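Long-range contacts in DNA polymerase beta (Leishmania infantum, PDB 4P4M), which catalyses template-directed addition of deoxynucleotides to a DNA end and probably serves in base excision repair and other repair pathways: residues A[141-146]-A[233-238]; A[178-183]-A[202-207]; A[245-250]-A[267-272]. All coordinates share one frame; numbering follows the deposited sequence.

Contact 1 (A[141-146]-A[233-238]). With nucleotides of chain C.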
# COMPACT_ATOMS: atom_id res chain seq x y z
N GLN A 141 12.50 5.82 9.83
CA GLN A 141 12.71 7.26 9.70
C GLN A 141 14.01 7.51 8.96
O GLN A 141 14.13 8.49 8.20
CB GLN A 141 12.71 7.93 11.08
CG GLN A 141 11.30 8.12 11.64
CD GLN A 141 11.26 8.40 13.14
OE1 GLN A 141 12.24 8.22 13.85
NE2 GLN A 141 10.10 8.84 13.62
N ARG A 142 14.98 6.62 9.16
CA ARG A 142 16.28 6.78 8.53
C ARG A 142 16.21 6.63 7.01
O ARG A 142 16.95 7.29 6.28
CB ARG A 142 17.31 5.82 9.13
CG ARG A 142 17.56 6.07 10.61
CD ARG A 142 18.81 5.38 11.13
NE ARG A 142 18.89 5.47 12.59
CZ ARG A 142 19.44 6.49 13.25
NH1 ARG A 142 19.97 7.51 12.59
NH2 ARG A 142 19.46 6.48 14.57
N VAL A 143 15.31 5.77 6.55
CA VAL A 143 15.09 5.63 5.11
C VAL A 143 14.45 6.89 4.53
O VAL A 143 14.82 7.35 3.45
CB VAL A 143 14.23 4.38 4.77
CG1 VAL A 143 13.85 4.36 3.30
CG2 VAL A 143 14.99 3.11 5.15
N GLY A 144 13.49 7.46 5.25
CA GLY A 144 12.84 8.68 4.79
C GLY A 144 13.82 9.83 4.63
O GLY A 144 13.72 10.66 3.72
N ILE A 145 14.80 9.88 5.54
CA ILE A 145 15.83 10.90 5.49
C ILE A 145 16.82 10.66 4.35
O ILE A 145 17.10 11.56 3.55
CB ILE A 145 16.58 10.96 6.83
CG1 ILE A 145 15.67 11.54 7.91
CG2 ILE A 145 17.88 11.75 6.67
CD1 ILE A 145 16.14 11.27 9.34
N LYS A 146 17.33 9.44 4.26
CA LYS A 146 18.32 9.10 3.24
C LYS A 146 17.80 9.29 1.81
O LYS A 146 18.54 9.71 0.92
CB LYS A 146 18.81 7.65 3.42
CG LYS A 146 19.76 7.20 2.32
CD LYS A 146 20.33 5.81 2.57
CE LYS A 146 21.35 5.44 1.50
NZ LYS A 146 21.93 4.09 1.74
N LEU A 233 14.89 -3.94 -5.00
CA LEU A 233 14.60 -3.43 -3.66
C LEU A 233 15.92 -3.13 -2.94
O LEU A 233 16.76 -4.02 -2.80
CB LEU A 233 13.74 -4.41 -2.84
CG LEU A 233 12.30 -4.62 -3.33
CD1 LEU A 233 11.52 -5.56 -2.38
CD2 LEU A 233 11.56 -3.28 -3.50
N GLU A 234 16.11 -1.89 -2.50
CA GLU A 234 17.39 -1.50 -1.91
C GLU A 234 17.30 -0.95 -0.48
O GLU A 234 18.33 -0.75 0.17
CB GLU A 234 18.17 -0.56 -2.84
CG GLU A 234 17.48 0.74 -3.19
CD GLU A 234 18.38 1.68 -4.02
OE1 GLU A 234 18.68 1.38 -5.19
OE2 GLU A 234 18.79 2.73 -3.48
N ALA A 235 16.09 -0.71 0.01
CA ALA A 235 15.91 -0.27 1.39
C ALA A 235 14.51 -0.62 1.87
O ALA A 235 13.57 -0.62 1.07
CB ALA A 235 16.16 1.25 1.51
N THR A 236 14.36 -0.94 3.16
CA THR A 236 13.05 -1.33 3.69
C THR A 236 12.57 -0.38 4.78
O THR A 236 13.29 -0.12 5.73
CB THR A 236 13.10 -2.76 4.30
OG1 THR A 236 13.41 -3.70 3.26
CG2 THR A 236 11.75 -3.14 4.95
N MET A 237 11.34 0.13 4.64
CA MET A 237 10.73 0.97 5.67
C MET A 237 9.98 0.14 6.71
O MET A 237 10.14 0.33 7.92
CB MET A 237 9.78 1.99 5.04
CG MET A 237 10.49 3.11 4.26
SD MET A 237 9.33 4.07 3.28
CE MET A 237 10.40 5.40 2.72
N ALA A 238 9.14 -0.78 6.24
CA ALA A 238 8.37 -1.66 7.13
C ALA A 238 8.03 -2.95 6.38
O ALA A 238 7.82 -2.94 5.16
CB ALA A 238 7.08 -0.97 7.60
P DG C 6 7.66 -3.88 10.78
OP1 DG C 6 8.83 -3.71 9.91
OP2 DG C 6 7.44 -5.16 11.50
O5' DG C 6 7.65 -2.74 11.91
C5' DG C 6 7.85 -1.38 11.51
C4' DG C 6 7.99 -0.50 12.74
O4' DG C 6 6.69 -0.26 13.33
C3' DG C 6 8.84 -1.10 13.86
O3' DG C 6 9.59 -0.06 14.48
C2' DG C 6 7.80 -1.69 14.81
C1' DG C 6 6.69 -0.64 14.69
N9 DG C 6 5.35 -1.12 15.01
C8 DG C 6 4.83 -2.37 14.77
N7 DG C 6 3.59 -2.49 15.17
C5 DG C 6 3.28 -1.25 15.69
C6 DG C 6 2.08 -0.79 16.28
O6 DG C 6 1.02 -1.42 16.44
N1 DG C 6 2.18 0.54 16.69
C2 DG C 6 3.31 1.32 16.56
N2 DG C 6 3.23 2.59 17.01
N3 DG C 6 4.44 0.90 16.01
C4 DG C 6 4.35 -0.39 15.61
P DT C 5 1.52 -6.50 8.32
OP1 DT C 5 2.26 -7.18 7.24
OP2 DT C 5 0.87 -7.29 9.42
O5' DT C 5 2.52 -5.45 9.02
C5' DT C 5 3.34 -4.60 8.19
C4' DT C 5 4.17 -3.63 9.04
O4' DT C 5 3.25 -2.71 9.71
C3' DT C 5 5.09 -4.20 10.13
O3' DT C 5 6.35 -3.55 9.91
C2' DT C 5 4.39 -3.82 11.44
C1' DT C 5 3.71 -2.52 11.04
N1 DT C 5 2.48 -2.09 11.81
C2 DT C 5 2.41 -0.77 12.20
O2 DT C 5 3.30 0.03 12.00
N3 DT C 5 1.27 -0.42 12.86
C4 DT C 5 0.20 -1.25 13.15
O4 DT C 5 -0.78 -0.83 13.75
C5 DT C 5 0.33 -2.62 12.71
C7 DT C 5 -0.78 -3.59 12.98
C6 DT C 5 1.45 -2.98 12.06
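Val143 of helix 139-146 meets Met237, just beyond strand 233-236, through hydrocarbon alone. With its CG1 anti to the backbone N (chi1 172°), Val143 turns that methyl against the methionine: CG1 lies 3.6 Å from Met237 CE and 3.7 Å from Met237 CG, so it touches the extended thioether chain at both carbons, the two side chains crossing obliquely. The other methyl faces the backbone, Val143 CG2 being 3.7 Å from Thr236 O and a looser 4.3 Å from Ala235 CB. Beyond this first shell, Met247 of strand 243-248 touches both Val143 and Met237, and His105 also packs on the methionine. A classic beta bulge sets both Met237 and Ala238 against Met245 of strand 243-248, at a corner of the chain that also brings Ala238 to the DNA: Ala238 CB is 3.5 Å from O3' of DT5 of chain C. The helix belongs to the fingers-type domain of the X-family polymerases, the strand to the palm, so this is a small domain interface beside the DNA backbone. The seam is closed mainly by apolar packing, and its fit depends on the shape of the Val143 methyls and the Met237 chain, not on directional bonds between the segments.

Contact 2 (A[178-183]-A[202-207])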
# COMPACT_ATOMS: atom_id res chain seq x y z
N ASP A 178 1.01 -19.72 -10.36
CA ASP A 178 -0.07 -19.64 -9.36
C ASP A 178 -0.30 -18.22 -8.84
O ASP A 178 -1.31 -17.95 -8.19
CB ASP A 178 0.19 -20.55 -8.15
CG ASP A 178 -0.00 -22.02 -8.45
OD1 ASP A 178 -0.65 -22.35 -9.45
OD2 ASP A 178 0.50 -22.84 -7.65
N PHE A 179 0.65 -17.32 -9.10
CA PHE A 179 0.59 -15.96 -8.56
C PHE A 179 0.48 -14.88 -9.64
O PHE A 179 0.83 -15.10 -10.79
CB PHE A 179 1.82 -15.68 -7.67
CG PHE A 179 1.72 -16.31 -6.30
CD1 PHE A 179 2.19 -17.59 -6.07
CD2 PHE A 179 1.14 -15.61 -5.25
CE1 PHE A 179 2.09 -18.17 -4.82
CE2 PHE A 179 1.05 -16.18 -3.99
CZ PHE A 179 1.52 -17.46 -3.77
N SER A 180 -0.04 -13.71 -9.27
CA SER A 180 -0.06 -12.58 -10.19
C SER A 180 0.21 -11.25 -9.48
O SER A 180 0.05 -11.14 -8.26
CB SER A 180 -1.39 -12.53 -10.93
OG SER A 180 -2.43 -12.23 -10.03
N ILE A 181 0.61 -10.25 -10.26
CA ILE A 181 0.83 -8.88 -9.79
C ILE A 181 -0.08 -7.91 -10.54
O ILE A 181 -0.19 -7.97 -11.77
CB ILE A 181 2.30 -8.42 -10.01
CG1 ILE A 181 3.26 -9.16 -9.08
CG2 ILE A 181 2.43 -6.91 -9.81
CD1 ILE A 181 3.28 -8.62 -7.64
N LEU A 182 -0.72 -7.01 -9.79
CA LEU A 182 -1.57 -5.94 -10.35
C LEU A 182 -1.16 -4.60 -9.71
O LEU A 182 -1.05 -4.50 -8.49
CB LEU A 182 -3.05 -6.20 -10.04
CG LEU A 182 -3.72 -7.46 -10.63
CD1 LEU A 182 -4.86 -7.97 -9.74
CD2 LEU A 182 -4.20 -7.21 -12.06
N ILE A 183 -0.94 -3.58 -10.54
CA ILE A 183 -0.58 -2.26 -10.03
C ILE A 183 -1.83 -1.38 -9.98
O ILE A 183 -2.50 -1.19 -10.99
CB ILE A 183 0.51 -1.57 -10.90
CG1 ILE A 183 1.72 -2.50 -11.10
CG2 ILE A 183 0.92 -0.23 -10.29
CD1 ILE A 183 2.40 -2.95 -9.79
N SER A 202 -1.30 -11.71 -5.46
CA SER A 202 -2.37 -12.64 -5.11
C SER A 202 -2.32 -13.93 -5.92
O SER A 202 -1.77 -13.96 -7.03
CB SER A 202 -3.74 -11.97 -5.29
OG SER A 202 -3.99 -11.66 -6.66
N ARG A 203 -2.89 -15.01 -5.38
CA ARG A 203 -3.01 -16.26 -6.13
C ARG A 203 -4.14 -16.16 -7.16
O ARG A 203 -5.16 -15.52 -6.92
CB ARG A 203 -3.24 -17.45 -5.17
CG ARG A 203 -1.99 -17.82 -4.34
CD ARG A 203 -2.32 -18.87 -3.26
NE ARG A 203 -2.61 -20.21 -3.79
CZ ARG A 203 -1.68 -21.06 -4.20
NH1 ARG A 203 -0.40 -20.71 -4.14
NH2 ARG A 203 -2.01 -22.27 -4.65
N THR A 204 -3.96 -16.81 -8.31
CA THR A 204 -4.95 -16.73 -9.37
C THR A 204 -6.18 -17.59 -9.08
O THR A 204 -6.15 -18.47 -8.21
CB THR A 204 -4.37 -17.20 -10.71
OG1 THR A 204 -4.11 -18.61 -10.63
CG2 THR A 204 -3.07 -16.45 -11.06
N LEU A 205 -7.25 -17.35 -9.83
CA LEU A 205 -8.46 -18.17 -9.72
C LEU A 205 -8.20 -19.65 -10.01
O LEU A 205 -8.86 -20.51 -9.44
CB LEU A 205 -9.56 -17.64 -10.64
CG LEU A 205 -10.25 -16.38 -10.11
CD1 LEU A 205 -11.08 -15.70 -11.20
CD2 LEU A 205 -11.09 -16.73 -8.89
N ASP A 206 -7.23 -19.94 -10.87
CA ASP A 206 -6.88 -21.33 -11.21
C ASP A 206 -6.00 -22.06 -10.19
O ASP A 206 -5.93 -23.28 -10.20
CB ASP A 206 -6.18 -21.38 -12.58
CG ASP A 206 -7.13 -21.15 -13.73
OD1 ASP A 206 -8.36 -21.22 -13.53
OD2 ASP A 206 -6.63 -20.89 -14.85
N ALA A 207 -5.30 -21.32 -9.33
CA ALA A 207 -4.39 -21.94 -8.36
C ALA A 207 -5.13 -22.83 -7.37
O ALA A 207 -6.25 -22.51 -6.97
CB ALA A 207 -3.61 -20.84 -7.60
O HOH W 1 1.97 -22.03 -5.49
O HOH W 2 -2.69 -9.54 -7.99
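Asp178 to Ser180 run antiparallel to Ser202 to Thr204, with Phe179 opposite Arg203 as a non-hydrogen-bonded pair and Ser180 opposite Ser202 as a hydrogen-bonded one. Ser180 N donates to Ser202 O at 2.8 Å, and the return bond from Ser202 N to Ser180 O is longer, at 3.2 Å. Past the end of the ladder Thr204 N still reaches Asp178 O at 2.9 Å; Arg203 CA also makes a CA-H...O contact with this oxygen, at 3.2 Å. The chain then reverses in a type I turn from Thr204 to Ala207, which brings Ala207 CB against the Asp178 carboxylate. Strand 179-183 is an edge strand of the polymerase X palm sheet, paired to strand 193-203; the latter carries the metal-binding Asp196 and Asp198 of the nucleotidyltransferase site and ends here, far from that site. On the face bearing Phe179 and Arg203, the arginine passes over the ring, its CG 3.8 Å from the centroid of Phe179 in a CH-pi contact offset toward the rim. A bend at chi3 (70°) swings the guanidinium back alongside Asp178, its plane steeply inclined to the phenyl ring. The direct ion pair is long, 4.0 Å from Asp178 OD2 to Arg203 NH2, and a water in the guanidinium plane bridges the two residues more closely, donating to Asp178 OD2 and accepting from Arg203 NH1. NH2 is held by the carbonyl of Pro208. On the face with the serines, a second water joins Ser202 OG, 2.8 Å away, weakly to Ser180 O. Cys171 of helix 157-175 and Val219 of helix 219-229 also pack on the Phe179 side chain.

Contact 3 (A[245-250]-A[267-272]). With nucleotides of chain B.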
# COMPACT_ATOMS: atom_id res chain seq x y z
N MET A 245 6.76 -2.23 2.61
CA MET A 245 7.00 -0.87 2.14
C MET A 245 8.51 -0.64 2.07
O MET A 245 9.21 -0.78 3.08
CB MET A 245 6.40 0.16 3.12
CG MET A 245 4.88 0.12 3.25
SD MET A 245 4.28 1.01 4.71
CE MET A 245 5.15 2.57 4.58
N GLY A 246 9.02 -0.28 0.89
CA GLY A 246 10.44 -0.03 0.70
C GLY A 246 10.76 0.86 -0.50
O GLY A 246 9.87 1.53 -1.04
N MET A 247 12.02 0.87 -0.91
CA MET A 247 12.47 1.65 -2.05
C MET A 247 12.93 0.69 -3.14
O MET A 247 13.78 -0.18 -2.89
CB MET A 247 13.65 2.57 -1.67
CG MET A 247 13.36 3.57 -0.54
SD MET A 247 12.04 4.75 -0.91
CE MET A 247 12.72 5.54 -2.38
N GLY A 248 12.35 0.83 -4.32
CA GLY A 248 12.71 0.01 -5.47
C GLY A 248 13.23 0.85 -6.63
O GLY A 248 12.67 1.90 -6.95
N ARG A 249 14.29 0.39 -7.27
CA ARG A 249 14.92 1.14 -8.37
C ARG A 249 15.13 0.23 -9.57
O ARG A 249 15.78 -0.81 -9.45
CB ARG A 249 16.28 1.68 -7.90
CG ARG A 249 16.97 2.63 -8.90
CD ARG A 249 18.45 2.85 -8.55
NE ARG A 249 18.71 3.32 -7.19
CZ ARG A 249 18.90 4.59 -6.83
NH1 ARG A 249 18.83 5.57 -7.73
NH2 ARG A 249 19.14 4.89 -5.56
N LEU A 250 14.57 0.60 -10.73
CA LEU A 250 14.80 -0.18 -11.95
C LEU A 250 16.30 -0.20 -12.29
O LEU A 250 17.00 0.78 -12.08
CB LEU A 250 14.00 0.41 -13.13
CG LEU A 250 12.46 0.35 -13.08
CD1 LEU A 250 11.86 1.39 -14.01
CD2 LEU A 250 11.93 -1.06 -13.42
N TYR A 267 18.01 5.24 -13.11
CA TYR A 267 16.70 5.58 -12.52
C TYR A 267 16.78 6.02 -11.06
O TYR A 267 17.69 5.62 -10.33
CB TYR A 267 15.72 4.39 -12.62
CG TYR A 267 15.35 4.00 -14.04
CD1 TYR A 267 14.25 4.57 -14.67
CD2 TYR A 267 16.10 3.06 -14.74
CE1 TYR A 267 13.91 4.21 -15.98
CE2 TYR A 267 15.77 2.70 -16.03
CZ TYR A 267 14.68 3.27 -16.64
OH TYR A 267 14.37 2.89 -17.93
N LYS A 268 15.81 6.83 -10.65
CA LYS A 268 15.61 7.17 -9.24
C LYS A 268 15.03 5.97 -8.48
O LYS A 268 14.26 5.19 -9.05
CB LYS A 268 14.59 8.32 -9.11
CG LYS A 268 15.04 9.67 -9.71
CD LYS A 268 13.91 10.69 -9.53
CE LYS A 268 14.28 12.08 -10.04
NZ LYS A 268 14.25 12.18 -11.53
N ALA A 269 15.37 5.84 -7.20
CA ALA A 269 14.66 4.89 -6.34
C ALA A 269 13.23 5.41 -6.06
O ALA A 269 13.04 6.61 -5.87
CB ALA A 269 15.43 4.66 -5.04
N ARG A 270 12.25 4.51 -6.05
CA ARG A 270 10.84 4.87 -5.86
C ARG A 270 10.25 4.16 -4.66
O ARG A 270 10.67 3.06 -4.31
CB ARG A 270 10.01 4.46 -7.09
CG ARG A 270 10.54 4.93 -8.45
CD ARG A 270 10.69 6.47 -8.50
NE ARG A 270 10.79 6.98 -9.88
CZ ARG A 270 10.69 8.27 -10.18
NH1 ARG A 270 10.50 9.16 -9.21
NH2 ARG A 270 10.76 8.68 -11.45
N ARG A 271 9.23 4.77 -4.04
CA ARG A 271 8.47 4.09 -3.00
C ARG A 271 7.62 2.98 -3.61
O ARG A 271 6.80 3.22 -4.50
CB ARG A 271 7.59 5.07 -2.21
CG ARG A 271 8.41 5.98 -1.32
CD ARG A 271 7.53 6.80 -0.37
NE ARG A 271 6.58 7.66 -1.08
CZ ARG A 271 5.26 7.50 -1.07
NH1 ARG A 271 4.71 6.50 -0.38
NH2 ARG A 271 4.48 8.32 -1.75
N VAL A 272 7.84 1.76 -3.13
CA VAL A 272 7.12 0.59 -3.60
C VAL A 272 6.38 -0.06 -2.43
O VAL A 272 7.00 -0.38 -1.42
CB VAL A 272 8.08 -0.43 -4.29
CG1 VAL A 272 7.32 -1.73 -4.68
CG2 VAL A 272 8.75 0.21 -5.52
P DA B 5 2.77 5.82 2.71
OP1 DA B 5 3.86 5.45 1.78
OP2 DA B 5 2.02 7.07 2.48
O5' DA B 5 1.78 4.58 2.77
C5' DA B 5 0.98 4.22 1.69
C4' DA B 5 0.27 2.92 2.03
O4' DA B 5 -0.43 3.06 3.29
C3' DA B 5 -0.81 2.58 1.01
O3' DA B 5 -1.09 1.17 1.05
C2' DA B 5 -1.94 3.46 1.53
C1' DA B 5 -1.83 3.16 3.02
N9 DA B 5 -2.45 4.11 3.96
C8 DA B 5 -1.98 5.32 4.38
N7 DA B 5 -2.76 5.92 5.27
C5 DA B 5 -3.82 5.03 5.44
C6 DA B 5 -4.98 5.06 6.24
N6 DA B 5 -5.31 6.07 7.06
N1 DA B 5 -5.82 4.00 6.17
C2 DA B 5 -5.50 2.99 5.35
N3 DA B 5 -4.44 2.85 4.55
C4 DA B 5 -3.63 3.91 4.64
O HOH W 3 13.09 3.27 -10.71
O HOH W 4 19.11 2.72 -12.46
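Gly246 pairs with Val272 and Gly248 with Arg270, so each glycine uses both its N-H and its C=O in antiparallel bonds of the polymerase X palm sheet. The straightest is Val272 N to Gly246 O, 2.9 Å with 177° at the hydrogen. Val272 CG2 lies on the bare backbone, 3.8 Å from Gly248 N. Beyond the ladder a bend at chi3 (-55°) brings Arg249 NH1 to Tyr267 O at 2.8 Å, the acceptor in the guanidinium plane, while the amide N of Ala269 sits over one face. The NE of Arg249 forms a salt bridge with Glu234. Two waters satisfy the diverging ends, one accepting from Leu250 N and donating to Lys268 O, the other linking Tyr267 N to Leu250 O. Leu250 CB sits over one face of the Tyr267 ring, toward its rim, in a CH-pi contact 4.0 Å from the centroid. Met247 curls so that SD is 3.9 Å from Arg271 CG across the non-hydrogen-bonded pair, which carries Arg271 to the metal and DNA side: its guanidinium turns an edge to OP1 of DA5 of chain B, and NH1 makes a weak, long ion pair with the magnesium ligand Asp196. Arg270 NE is bound by Glu159 of helix 157-175, which also packs on Leu250 and Tyr267; helix 148-151 flanks Lys268, Ala269 and Arg271, and strand 233-236 borders the other side of strand 243-248.

All three contacts reach one palm sheet, but at different depths. Contact 3 is buried, and its glycine-rich ladder runs up to the magnesium site and the DNA. Contact 2 lies at the surface, away from the annotated sites, where strand 193-203 ends and strand 179-183 begins; there a CH-pi contact, a long ion pair and bridging waters supplement a short ladder. Contact 1, partly buried, is the apolar join by which a fingers helix leans on the palm. It touches contact 3 directly, by a salt bridge and by backbone bonding of Met237 with Met245, since strands 233-236 and 243-248 are neighbours. Contact 2 stands apart from both, connected through strand 193-203, which pairs in parallel with strand 270-277.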